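Cupin 2 conserved barrel domain protein (Desulfovibrio desulfuricans subsp. desulfuricans str. G20, PDB 2Q30) is of unknown function but adopts the double-stranded beta-helix fold of RmlC-like cupins and pairs with a second copy of itself. Local coordinates at residues Gln20-Glu25 against Gln44-His49; Ile35-Phe40 against Asp99-Val104; Asn58-Glu63 against Gly81-Ala86; Glu67-Gly72 against Gly93-Thr98. One frame throughout, in Å; residues are numbered along the deposited sequence.

Contact 1: residues Gln20-Glu25 against Gln44-His49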
loop_
_atom_site.group_PDB
_atom_site.type_symbol
_atom_site.label_atom_id
_atom_site.label_comp_id
_atom_site.label_asym_id
_atom_site.label_seq_id
_atom_site.Cartn_x
_atom_site.Cartn_y
_atom_site.Cartn_z
ATOM N N GLN A 20 -15.197 16.886 11.211
ATOM C CA GLN A 20 -14.980 18.192 10.558
ATOM C C GLN A 20 -14.041 18.099 9.366
ATOM O O GLN A 20 -14.152 18.896 8.426
ATOM C CB GLN A 20 -14.512 19.271 11.551
ATOM C CG GLN A 20 -15.608 19.820 12.475
ATOM C CD GLN A 20 -16.047 18.842 13.548
ATOM O OE1 GLN A 20 -15.235 18.373 14.344
ATOM N NE2 GLN A 20 -17.342 18.542 13.586
ATOM N N ARG A 21 -13.127 17.137 9.386
ATOM C CA ARG A 21 -12.191 16.963 8.277
ATOM C C ARG A 21 -11.506 15.610 8.356
ATOM O O ARG A 21 -11.581 14.952 9.392
ATOM C CB ARG A 21 -11.140 18.076 8.334
ATOM C CG ARG A 21 -10.416 18.134 9.700
ATOM C CD ARG A 21 -9.102 18.794 9.585
ATOM N NE ARG A 21 -8.161 17.876 8.955
ATOM C CZ ARG A 21 -6.884 18.138 8.707
ATOM N NH1 ARG A 21 -6.342 19.329 8.978
ATOM N NH2 ARG A 21 -6.144 17.187 8.149
ATOM N N PHE A 22 -10.812 15.220 7.285
ATOM C CA PHE A 22 -10.047 13.947 7.273
ATOM C C PHE A 22 -8.953 13.896 8.359
ATOM O O PHE A 22 -8.428 14.933 8.791
ATOM C CB PHE A 22 -9.404 13.686 5.912
ATOM C CG PHE A 22 -8.334 14.686 5.525
ATOM C CD1 PHE A 22 -7.004 14.498 5.912
ATOM C CD2 PHE A 22 -8.667 15.824 4.783
ATOM C CE1 PHE A 22 -6.009 15.426 5.545
ATOM C CE2 PHE A 22 -7.694 16.770 4.428
ATOM C CZ PHE A 22 -6.363 16.575 4.805
ATOM N N VAL A 23 -8.609 12.685 8.764
ATOM C CA VAL A 23 -7.566 12.426 9.746
ATOM C C VAL A 23 -6.356 11.910 8.974
ATOM O O VAL A 23 -6.484 10.978 8.173
ATOM C CB VAL A 23 -7.971 11.349 10.797
ATOM C CG1 VAL A 23 -6.769 10.924 11.648
ATOM C CG2 VAL A 23 -9.097 11.857 11.719
HETATM N N MSE A 24 -5.200 12.491 9.258
HETATM C CA MSE A 24 -3.909 12.131 8.662
HETATM C C MSE A 24 -3.049 11.562 9.759
HETATM O O MSE A 24 -2.893 12.207 10.779
HETATM C CB MSE A 24 -3.228 13.374 8.093
HETATM C CG MSE A 24 -1.741 13.201 7.732
HETATM SE SE MSE A 24 -1.099 14.726 6.736
HETATM C CE MSE A 24 0.813 14.575 7.144
ATOM N N GLU A 25 -2.462 10.386 9.544
ATOM C CA GLU A 25 -1.588 9.755 10.561
ATOM C C GLU A 25 -0.299 9.270 9.928
ATOM O O GLU A 25 -0.337 8.591 8.927
ATOM C CB GLU A 25 -2.306 8.592 11.264
ATOM C CG GLU A 25 -3.511 9.014 12.098
ATOM C CD GLU A 25 -4.496 7.876 12.436
ATOM O OE1 GLU A 25 -4.741 7.633 13.638
ATOM O OE2 GLU A 25 -5.060 7.259 11.503
ATOM N N GLN A 44 -15.903 13.229 2.867
ATOM C CA GLN A 44 -14.698 14.015 3.158
ATOM C C GLN A 44 -13.701 13.816 2.026
ATOM O O GLN A 44 -13.786 12.846 1.232
ATOM C CB GLN A 44 -14.085 13.655 4.496
ATOM C CG GLN A 44 -15.006 13.947 5.671
ATOM C CD GLN A 44 -14.321 13.738 7.019
ATOM O OE1 GLN A 44 -13.476 12.863 7.167
ATOM N NE2 GLN A 44 -14.716 14.518 8.015
ATOM N N GLU A 45 -12.751 14.736 1.971
ATOM C CA GLU A 45 -11.814 14.796 0.881
ATOM C C GLU A 45 -10.463 15.331 1.286
ATOM O O GLU A 45 -10.377 16.230 2.095
ATOM C CB GLU A 45 -12.423 15.770 -0.131
ATOM C CG GLU A 45 -11.726 15.934 -1.462
ATOM C CD GLU A 45 -12.395 16.994 -2.317
ATOM O OE1 GLU A 45 -13.586 17.316 -2.066
ATOM O OE2 GLU A 45 -11.715 17.503 -3.234
ATOM N N LEU A 46 -9.428 14.758 0.692
ATOM C CA LEU A 46 -8.070 15.251 0.790
ATOM C C LEU A 46 -8.052 16.095 -0.477
ATOM O O LEU A 46 -8.148 15.528 -1.580
ATOM C CB LEU A 46 -7.058 14.124 0.699
ATOM C CG LEU A 46 -5.584 14.465 0.537
ATOM C CD1 LEU A 46 -5.093 15.369 1.675
ATOM C CD2 LEU A 46 -4.829 13.162 0.488
ATOM N N PRO A 47 -7.988 17.433 -0.348
ATOM C CA PRO A 47 -8.033 18.257 -1.529
ATOM C C PRO A 47 -6.883 18.013 -2.502
ATOM O O PRO A 47 -5.794 17.596 -2.102
ATOM C CB PRO A 47 -7.953 19.681 -0.962
ATOM C CG PRO A 47 -8.397 19.558 0.396
ATOM C CD PRO A 47 -7.886 18.270 0.860
ATOM N N VAL A 48 -7.145 18.282 -3.768
ATOM C CA VAL A 48 -6.130 18.120 -4.793
ATOM C C VAL A 48 -4.914 19.009 -4.459
ATOM O O VAL A 48 -5.057 20.179 -4.064
ATOM C CB VAL A 48 -6.703 18.319 -6.217
ATOM C CG1 VAL A 48 -5.606 18.365 -7.260
ATOM C CG2 VAL A 48 -7.681 17.177 -6.519
ATOM N N HIS A 49 -3.733 18.399 -4.507
ATOM C CA HIS A 49 -2.496 19.122 -4.273
ATOM C C HIS A 49 -1.334 18.397 -4.935
ATOM O O HIS A 49 -1.460 17.271 -5.439
ATOM C CB HIS A 49 -2.230 19.223 -2.757
ATOM C CG HIS A 49 -1.884 17.913 -2.121
ATOM N ND1 HIS A 49 -2.827 16.958 -1.797
ATOM C CD2 HIS A 49 -0.688 17.392 -1.767
ATOM C CE1 HIS A 49 -2.221 15.910 -1.273
ATOM N NE2 HIS A 49 -0.921 16.145 -1.254
HETATM O O HOH W 1 -12.173 16.637 4.778
#

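Contact 2: residues Ile35-Phe40 against Asp99-Val104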
loop_
_atom_site.group_PDB
_atom_site.type_symbol
_atom_site.label_atom_id
_atom_site.label_comp_id
_atom_site.label_asym_id
_atom_site.label_seq_id
_atom_site.Cartn_x
_atom_site.Cartn_y
_atom_site.Cartn_z
ATOM N N ILE A 35 5.322 7.115 4.734
ATOM C CA ILE A 35 4.104 6.359 4.649
ATOM C C ILE A 35 3.126 7.041 5.597
ATOM O O ILE A 35 3.406 7.153 6.805
ATOM C CB ILE A 35 4.316 4.883 5.041
ATOM C CG1 ILE A 35 5.452 4.254 4.241
ATOM C CG2 ILE A 35 3.029 4.094 4.822
ATOM C CD1 ILE A 35 5.755 2.753 4.605
ATOM N N VAL A 36 1.992 7.487 5.052
ATOM C CA VAL A 36 0.950 8.157 5.825
ATOM C C VAL A 36 -0.432 7.673 5.414
ATOM O O VAL A 36 -0.673 7.358 4.234
ATOM C CB VAL A 36 1.029 9.701 5.649
ATOM C CG1 VAL A 36 2.219 10.245 6.396
ATOM C CG2 VAL A 36 1.077 10.087 4.163
ATOM N N SER A 37 -1.329 7.603 6.388
ATOM C CA SER A 37 -2.687 7.179 6.156
ATOM C C SER A 37 -3.591 8.392 6.243
ATOM O O SER A 37 -3.251 9.385 6.902
ATOM C CB SER A 37 -3.139 6.106 7.137
ATOM O OG SER A 37 -3.220 6.582 8.450
ATOM N N PHE A 38 -4.726 8.290 5.549
ATOM C CA PHE A 38 -5.794 9.301 5.572
ATOM C C PHE A 38 -7.094 8.552 5.799
ATOM O O PHE A 38 -7.372 7.586 5.090
ATOM C CB PHE A 38 -5.825 10.105 4.300
ATOM C CG PHE A 38 -4.585 10.909 4.058
ATOM C CD1 PHE A 38 -3.510 10.373 3.365
ATOM C CD2 PHE A 38 -4.499 12.238 4.502
ATOM C CE1 PHE A 38 -2.361 11.145 3.132
ATOM C CE2 PHE A 38 -3.368 12.995 4.283
ATOM C CZ PHE A 38 -2.299 12.463 3.585
ATOM N N THR A 39 -7.835 8.934 6.842
ATOM C CA THR A 39 -9.093 8.272 7.200
ATOM C C THR A 39 -10.192 9.314 7.024
ATOM O O THR A 39 -10.110 10.424 7.565
ATOM C CB THR A 39 -9.084 7.718 8.613
ATOM O OG1 THR A 39 -7.881 6.932 8.810
ATOM C CG2 THR A 39 -10.338 6.870 8.850
ATOM N N PHE A 40 -11.195 8.934 6.254
ATOM C CA PHE A 40 -12.269 9.804 5.872
ATOM C C PHE A 40 -13.606 9.259 6.276
ATOM O O PHE A 40 -13.849 8.058 6.162
ATOM C CB PHE A 40 -12.331 9.876 4.342
ATOM C CG PHE A 40 -11.047 10.260 3.680
ATOM C CD1 PHE A 40 -10.738 11.586 3.460
ATOM C CD2 PHE A 40 -10.152 9.281 3.235
ATOM C CE1 PHE A 40 -9.551 11.950 2.813
ATOM C CE2 PHE A 40 -8.969 9.641 2.586
ATOM C CZ PHE A 40 -8.683 10.981 2.373
ATOM N N ASP A 99 -17.227 5.750 4.106
ATOM C CA ASP A 99 -16.128 5.907 5.101
ATOM C C ASP A 99 -14.948 5.142 4.481
ATOM O O ASP A 99 -15.125 4.039 3.967
ATOM C CB ASP A 99 -16.465 5.329 6.459
ATOM C CG ASP A 99 -17.562 6.089 7.182
ATOM O OD1 ASP A 99 -17.978 7.176 6.753
ATOM O OD2 ASP A 99 -17.956 5.592 8.238
HETATM N N MSE A 100 -13.767 5.744 4.514
HETATM C CA MSE A 100 -12.652 5.238 3.742
HETATM C C MSE A 100 -11.323 5.485 4.401
HETATM O O MSE A 100 -11.126 6.512 5.059
HETATM C CB MSE A 100 -12.669 5.978 2.413
HETATM C CG MSE A 100 -11.796 5.432 1.320
HETATM SE SE MSE A 100 -11.642 6.772 -0.067
HETATM C CE MSE A 100 -10.202 7.723 0.594
ATOM N N LYS A 101 -10.411 4.534 4.225
ATOM C CA LYS A 101 -9.039 4.713 4.660
ATOM C C LYS A 101 -8.109 4.355 3.510
ATOM O O LYS A 101 -8.310 3.342 2.804
ATOM C CB LYS A 101 -8.717 3.951 5.933
ATOM C CG LYS A 101 -7.391 4.323 6.548
ATOM C CD LYS A 101 -7.195 3.681 7.910
ATOM C CE LYS A 101 -5.876 4.086 8.589
ATOM N NZ LYS A 101 -5.831 3.568 10.011
ATOM N N VAL A 102 -7.100 5.206 3.326
ATOM C CA VAL A 102 -6.062 4.998 2.320
ATOM C C VAL A 102 -4.680 5.100 2.941
ATOM O O VAL A 102 -4.521 5.718 3.978
ATOM C CB VAL A 102 -6.180 5.993 1.120
ATOM C CG1 VAL A 102 -7.549 5.847 0.462
ATOM C CG2 VAL A 102 -5.898 7.432 1.546
ATOM N N LEU A 103 -3.707 4.473 2.280
ATOM C CA LEU A 103 -2.309 4.507 2.681
ATOM C C LEU A 103 -1.530 5.121 1.548
ATOM O O LEU A 103 -1.652 4.692 0.414
ATOM C CB LEU A 103 -1.789 3.098 2.944
ATOM C CG LEU A 103 -0.399 3.042 3.603
ATOM C CD1 LEU A 103 -0.382 3.748 4.971
ATOM C CD2 LEU A 103 0.011 1.569 3.758
ATOM N N VAL A 104 -0.714 6.108 1.871
ATOM C CA VAL A 104 0.092 6.796 0.896
ATOM C C VAL A 104 1.542 6.514 1.201
ATOM O O VAL A 104 1.940 6.687 2.324
ATOM C CB VAL A 104 -0.173 8.322 0.948
ATOM C CG1 VAL A 104 0.707 9.074 -0.112
ATOM C CG2 VAL A 104 -1.648 8.589 0.741
HETATM O O HOH W 2 -3.243 4.704 10.440
HETATM O O HOH W 3 -7.329 5.681 11.178
#

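Contact 3: residues Asn58-Glu63 against Gly81-Ala86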
loop_
_atom_site.group_PDB
_atom_site.type_symbol
_atom_site.label_atom_id
_atom_site.label_comp_id
_atom_site.label_asym_id
_atom_site.label_seq_id
_atom_site.Cartn_x
_atom_site.Cartn_y
_atom_site.Cartn_z
ATOM N N ASN A 58 2.222 6.414 -4.163
ATOM C CA ASN A 58 1.158 5.483 -4.488
ATOM C C ASN A 58 0.115 5.646 -3.384
ATOM O O ASN A 58 0.482 5.884 -2.223
ATOM C CB ASN A 58 1.645 4.054 -4.770
ATOM C CG ASN A 58 2.013 3.268 -3.526
ATOM O OD1 ASN A 58 1.165 2.870 -2.759
ATOM N ND2 ASN A 58 3.273 2.953 -3.400
ATOM N N ILE A 59 -1.152 5.577 -3.749
ATOM C CA ILE A 59 -2.254 5.686 -2.803
ATOM C C ILE A 59 -3.020 4.379 -2.902
ATOM O O ILE A 59 -3.566 4.089 -3.960
ATOM C CB ILE A 59 -3.199 6.845 -3.110
ATOM C CG1 ILE A 59 -2.433 8.167 -3.166
ATOM C CG2 ILE A 59 -4.341 6.865 -2.077
ATOM C CD1 ILE A 59 -3.288 9.409 -3.417
ATOM N N VAL A 60 -3.087 3.629 -1.801
ATOM C CA VAL A 60 -3.770 2.340 -1.768
ATOM C C VAL A 60 -5.048 2.458 -0.952
ATOM O O VAL A 60 -5.001 2.905 0.177
ATOM C CB VAL A 60 -2.868 1.270 -1.121
ATOM C CG1 VAL A 60 -3.566 -0.113 -1.207
ATOM C CG2 VAL A 60 -1.524 1.255 -1.836
ATOM N N VAL A 61 -6.187 2.050 -1.517
ATOM C CA VAL A 61 -7.458 2.106 -0.794
ATOM C C VAL A 61 -7.533 0.826 0.046
ATOM O O VAL A 61 -7.647 -0.262 -0.494
ATOM C CB VAL A 61 -8.700 2.220 -1.714
ATOM C CG1 VAL A 61 -9.951 2.358 -0.879
ATOM C CG2 VAL A 61 -8.554 3.414 -2.681
ATOM N N LEU A 62 -7.473 0.992 1.358
ATOM C CA LEU A 62 -7.518 -0.118 2.311
ATOM C C LEU A 62 -8.918 -0.537 2.657
ATOM O O LEU A 62 -9.160 -1.703 2.917
ATOM C CB LEU A 62 -6.865 0.295 3.617
ATOM C CG LEU A 62 -5.450 0.836 3.562
ATOM C CD1 LEU A 62 -5.078 1.322 4.959
ATOM C CD2 LEU A 62 -4.501 -0.233 3.048
ATOM N N GLU A 63 -9.805 0.438 2.780
ATOM C CA GLU A 63 -11.179 0.172 3.169
ATOM C C GLU A 63 -12.053 1.256 2.621
ATOM O O GLU A 63 -11.631 2.427 2.541
ATOM C CB GLU A 63 -11.269 0.073 4.702
ATOM C CG GLU A 63 -12.663 -0.095 5.351
ATOM C CD GLU A 63 -13.410 -1.380 5.017
ATOM O OE1 GLU A 63 -13.007 -2.158 4.138
ATOM O OE2 GLU A 63 -14.466 -1.606 5.647
ATOM N N GLY A 81 -8.962 -1.551 -2.438
ATOM C CA GLY A 81 -7.888 -2.249 -3.102
ATOM C C GLY A 81 -7.328 -1.561 -4.338
ATOM O O GLY A 81 -6.393 -2.074 -4.938
ATOM N N ALA A 82 -7.894 -0.419 -4.743
ATOM C CA ALA A 82 -7.380 0.335 -5.879
ATOM C C ALA A 82 -6.122 1.035 -5.442
ATOM O O ALA A 82 -5.984 1.399 -4.266
ATOM C CB ALA A 82 -8.409 1.343 -6.409
ATOM N N VAL A 83 -5.174 1.182 -6.377
ATOM C CA VAL A 83 -3.922 1.886 -6.124
ATOM C C VAL A 83 -3.704 2.905 -7.218
ATOM O O VAL A 83 -3.840 2.568 -8.380
ATOM C CB VAL A 83 -2.670 0.928 -6.007
ATOM C CG1 VAL A 83 -2.497 0.077 -7.200
ATOM C CG2 VAL A 83 -1.395 1.723 -5.751
ATOM N N LEU A 84 -3.416 4.145 -6.828
ATOM C CA LEU A 84 -3.087 5.228 -7.743
ATOM C C LEU A 84 -1.591 5.381 -7.636
ATOM O O LEU A 84 -1.104 5.360 -6.526
ATOM C CB LEU A 84 -3.718 6.521 -7.262
ATOM C CG LEU A 84 -3.395 7.812 -8.030
ATOM C CD1 LEU A 84 -4.043 7.809 -9.378
ATOM C CD2 LEU A 84 -3.876 8.978 -7.174
ATOM N N VAL A 85 -0.881 5.508 -8.766
ATOM C CA VAL A 85 0.544 5.830 -8.774
ATOM C C VAL A 85 0.698 7.127 -9.567
ATOM O O VAL A 85 0.185 7.245 -10.675
ATOM C CB VAL A 85 1.447 4.745 -9.386
ATOM C CG1 VAL A 85 2.975 5.087 -9.102
ATOM C CG2 VAL A 85 1.125 3.388 -8.798
ATOM N N ALA A 86 1.444 8.066 -9.012
ATOM C CA ALA A 86 1.615 9.358 -9.637
ATOM C C ALA A 86 2.873 10.052 -9.179
ATOM O O ALA A 86 3.349 9.783 -8.078
ATOM C CB ALA A 86 0.382 10.260 -9.317
#

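Contact 4: residues Glu67-Gly72 against Gly93-Thr98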
loop_
_atom_site.group_PDB
_atom_site.type_symbol
_atom_site.label_atom_id
_atom_site.label_comp_id
_atom_site.label_asym_id
_atom_site.label_seq_id
_atom_site.Cartn_x
_atom_site.Cartn_y
_atom_site.Cartn_z
ATOM N N GLU A 67 -12.847 8.127 -4.753
ATOM C CA GLU A 67 -12.338 8.584 -6.038
ATOM C C GLU A 67 -10.958 9.173 -5.871
ATOM O O GLU A 67 -10.699 9.863 -4.867
ATOM C CB GLU A 67 -13.231 9.706 -6.568
ATOM C CG GLU A 67 -14.616 9.274 -6.801
ATOM C CD GLU A 67 -15.510 10.368 -7.303
ATOM O OE1 GLU A 67 -15.523 11.458 -6.701
ATOM O OE2 GLU A 67 -16.241 10.107 -8.257
ATOM N N PHE A 68 -10.075 8.898 -6.835
ATOM C CA PHE A 68 -8.790 9.583 -6.922
ATOM C C PHE A 68 -9.099 10.814 -7.729
ATOM O O PHE A 68 -9.615 10.707 -8.842
ATOM C CB PHE A 68 -7.752 8.764 -7.657
ATOM C CG PHE A 68 -7.437 7.488 -6.991
ATOM C CD1 PHE A 68 -6.918 7.488 -5.690
ATOM C CD2 PHE A 68 -7.612 6.283 -7.647
ATOM C CE1 PHE A 68 -6.606 6.296 -5.047
ATOM C CE2 PHE A 68 -7.275 5.092 -7.020
ATOM C CZ PHE A 68 -6.790 5.098 -5.722
ATOM N N VAL A 69 -8.765 11.979 -7.201
ATOM C CA VAL A 69 -9.084 13.248 -7.861
ATOM C C VAL A 69 -7.786 13.854 -8.432
ATOM O O VAL A 69 -6.694 13.659 -7.876
ATOM C CB VAL A 69 -9.795 14.202 -6.878
ATOM C CG1 VAL A 69 -10.327 15.456 -7.585
ATOM C CG2 VAL A 69 -10.939 13.473 -6.208
ATOM N N GLY A 70 -7.910 14.557 -9.557
ATOM C CA GLY A 70 -6.762 15.192 -10.199
ATOM C C GLY A 70 -7.070 16.576 -10.698
ATOM O O GLY A 70 -8.006 17.238 -10.225
ATOM N N ASP A 71 -6.247 16.993 -11.655
ATOM C CA ASP A 71 -6.335 18.275 -12.330
ATOM C C ASP A 71 -7.761 18.488 -12.880
ATOM O O ASP A 71 -8.333 17.592 -13.522
ATOM C CB ASP A 71 -5.259 18.293 -13.454
ATOM C CG ASP A 71 -5.246 19.564 -14.284
ATOM O OD1 ASP A 71 -5.490 20.665 -13.745
ATOM O OD2 ASP A 71 -4.940 19.436 -15.492
ATOM N N GLY A 72 -8.327 19.655 -12.569
ATOM C CA GLY A 72 -9.680 20.042 -12.997
ATOM C C GLY A 72 -10.812 19.298 -12.317
ATOM O O GLY A 72 -11.925 19.253 -12.834
ATOM N N GLY A 93 -5.555 14.076 -5.288
ATOM C CA GLY A 93 -6.431 14.243 -4.152
ATOM C C GLY A 93 -7.263 13.014 -4.036
ATOM O O GLY A 93 -7.227 12.128 -4.934
ATOM N N VAL A 94 -8.004 12.928 -2.936
ATOM C CA VAL A 94 -8.847 11.748 -2.670
ATOM C C VAL A 94 -10.180 12.214 -2.121
ATOM O O VAL A 94 -10.183 13.075 -1.270
ATOM C CB VAL A 94 -8.192 10.826 -1.638
ATOM C CG1 VAL A 94 -9.099 9.668 -1.319
ATOM C CG2 VAL A 94 -6.832 10.319 -2.139
ATOM N N ARG A 95 -11.281 11.647 -2.621
ATOM C CA ARG A 95 -12.628 11.947 -2.163
ATOM C C ARG A 95 -13.249 10.643 -1.693
ATOM O O ARG A 95 -13.198 9.655 -2.408
ATOM C CB ARG A 95 -13.423 12.541 -3.308
ATOM C CG ARG A 95 -14.723 13.178 -2.896
ATOM C CD ARG A 95 -15.338 13.857 -4.101
ATOM N NE ARG A 95 -14.549 15.021 -4.462
ATOM C CZ ARG A 95 -14.252 15.450 -5.691
ATOM N NH1 ARG A 95 -14.593 14.804 -6.801
ATOM N NH2 ARG A 95 -13.522 16.535 -5.799
ATOM N N ALA A 96 -13.809 10.636 -0.488
ATOM C CA ALA A 96 -14.428 9.453 0.063
ATOM C C ALA A 96 -15.920 9.444 -0.282
ATOM O O ALA A 96 -16.626 10.418 0.014
ATOM C CB ALA A 96 -14.264 9.436 1.536
ATOM N N VAL A 97 -16.392 8.364 -0.907
ATOM C CA VAL A 97 -17.829 8.166 -1.165
ATOM C C VAL A 97 -18.434 7.517 0.097
ATOM O O VAL A 97 -19.490 7.932 0.560
ATOM C CB VAL A 97 -18.096 7.340 -2.447
ATOM C CG1 VAL A 97 -19.581 6.956 -2.539
ATOM C CG2 VAL A 97 -17.643 8.139 -3.696
ATOM N N THR A 98 -17.783 6.467 0.598
ATOM C CA THR A 98 -18.155 5.809 1.849
ATOM C C THR A 98 -17.076 6.197 2.854
ATOM O O THR A 98 -16.088 6.869 2.507
ATOM C CB THR A 98 -18.162 4.252 1.735
ATOM O OG1 THR A 98 -16.832 3.759 1.496
ATOM C CG2 THR A 98 -19.076 3.753 0.630
HETATM O O HOH W 4 -16.871 13.450 -8.149
#

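Contact 1: residues Gln20-Glu25 against Gln44-His49
The ring of Phe22 packs against Glu45-Pro47, touching one carbonyl and two side chains. CD2 of Phe22 lies 3.2 Å from Glu45 O. At the far end of the ring, CZ of Phe22 packs on CD1 of Leu46 at 3.6 Å, and CE2 touches CD of Pro47. All three partners approach the ring obliquely. CG of Phe22 sits between the backbone N and the carbonyl carbon (chi1 65°), which sends the ring toward Glu45-Pro47. One water links the backbones: it accepts from Phe22 N at 3.2 Å and donates to Glu45 O. The contact joins the two sheets of the cupin barrel near their edges, since strand 23-29 ends one sheet and strand 45-49 the other. The amide of Gln44 lies beside the Arg21-Phe22 peptide, with NE2 of Gln44 3.4 Å from Arg21 C. Two outside bonds hold this amide: NE2 of Gln44 donates to Asp18 O, and OE1 accepts from Lys41 N. The Arg21 side chain curls over to the next residue. Its NE and NH2 both donate to Phe22 O, NE at 3.0 Å, and NH2 lies above one face of the Phe22 ring, toward the rim.

Contact 2: residues Ile35-Phe40 against Asp99-Val104
Lys101 starts with CG opposite the backbone N (chi1 -169°) and stays extended, which carries it across strand 35-40 past Thr39 and Ser37. Its CD lies 3.4 Å from Thr39 OG1, and its CE is near Ser37 OG. Phe40 has CG beside its own backbone N (chi1 -54°), and its ring lies alongside Met100, a selenomethionine. The selenium is 5.2 Å from the centroid of the Phe40 ring and oblique to it, a Met-aromatic contact. CG2 of Val102 comes to the edge of the same ring, in its plane. CG2 of Val104 meets the edge of the Phe38 ring at CE1, 3.6 Å away. On the face that carries Ser37 and Thr39, two waters tie the polar groups together. One donates to Ser37 OG and the other to Thr39 OG1, and both accept from Lys101 NZ. That nitrogen also donates to Leu11 O, so the buried ammonium has three acceptors. Nearby, CG2 of Ile35 presses tightly on CD1 of Leu103 at 3.4 Å. Both residues also pack on the second subunit, on its Asn58 and Val60 respectively. Six backbone hydrogen bonds join the strands in antiparallel register. They pair Val36 with Val104, Phe38 with Val102 and Phe40 with Met100; Phe40 N to Met100 O is 2.7 Å. Phe38, Phe40, Met100, Val102 and Val104 line the barrel interior, facing the other sheet. The pair forms part of the larger sheet of the cupin double-stranded beta-helix, with its apolar face turned to the core.

Contact 3: residues Asn58-Glu63 against Gly81-Ala86
Ile59 and Leu84 form an antiparallel hydrogen-bonded pair, with Ile59 N donating to Leu84 O at 2.8 Å and Leu84 N returning a bond to Ile59 O. Val61 N donates to Ala82 O, nearly straight at 168°. Gly81 N then donates to Val61 O at 2.7 Å, where strand 82-87 begins. Gly81 has a positive phi of 85°, a backbone shape that glycine adopts readily. Between these bonds the alpha carbons approach carbonyl oxygens. Asn58 CA lies 3.0 Å from Leu84 O, and Val83 CA is similarly close to Ile59 O. The apolar contacts fall on two faces. On one, Ile59 and Leu84 lie side by side and touch through CD1 of Ile59 and CD2 of Leu84, 3.8 Å apart. Phe68 of the opposing sheet packs on both. On the other, CG2 of Val60 meets CG2 of Val83 at 3.9 Å, and CB of Asn58 touches the CG2 methyls of Val83 and Val85. Polar links reach the second subunit: Glu63 OE1 forms a salt bridge with its Arg80, and Asn58 ND2 makes a weak hydrogen bond to its Thr105. Leu62 and Glu63 both face Lys101 in a classic beta bulge. Residues Ala82-Val85 pair with a strand of the second subunit, so the barrel sheet runs on across the interface of this cupin dimer.

Contact 4: residues Glu67-Gly72 against Gly93-Thr98
Val69 lies under the guanidinium group of Arg95. Its CG2 sits 3.8 Å from the guanidinium plane, over the centre of one face. CG1 of Val69 touches NH2 of Arg95, and CG2 also reaches CB of Arg95, so the valine fills the bend of the arginine chain. The first torsion of Arg95 is trans (chi1 -167°), and the chain turns at the third (-70°), which brings the flat group back over Val69. Glu67 comes to the edge of the guanidinium. Its OE1 is 3.5 Å from NH1 of Arg95, a salt bridge with a weak hydrogen bond. The carboxylate and guanidinium planes are 66° apart. A water supports the pair, donating to Glu67 OE1 at 2.8 Å and accepting weakly from Arg95 NH1. The stronger polar partner of Arg95 is Asp73, whose carboxylate forms a salt bridge with NH2. Acids thus sit at two of its nitrogens, Glu67 at NH1 and Asp73 at NH2. Beneath these side chains the strands are antiparallel. Glu67 N donates to Arg95 O at 2.8 Å, and Arg95 N donates back to Glu67 O. Val69 N gives a bond of 2.7 Å to Gly93 O from well above the carbonyl plane. Gly93 N answers to Val69 O with a more bent bond. Phe68 and Val94 point to the other face, where both pack on Ile59 of the facing sheet. The pairing belongs to the smaller sheet of the cupin beta-barrel, with the charged cluster on its outer face and the apolar pair inside.

Overall arrangement
From the N terminus, the chain enters the larger sheet through strand 23-29, turns into strand 34-40 and crosses to strand 45-49. Contact 1 closes this first loop between the edges of the two sheets. Contact 2 opens within it, at Ile35-Phe40, and closes only at the last strand, so contacts 1 and 2 cross. Contacts 3 and 4 both nest inside the long loop closed by contact 2, and they cross each other because strands 56-63, 66-69, 82-87 and 92-96 pass alternately between the sheets. Contacts 2 and 3 share the larger sheet, where Leu103 pairs with Val60. Contacts 1 and 4 share the smaller one, where Leu46 pairs with Val94. Phe68 and Phe40 bridge the interior.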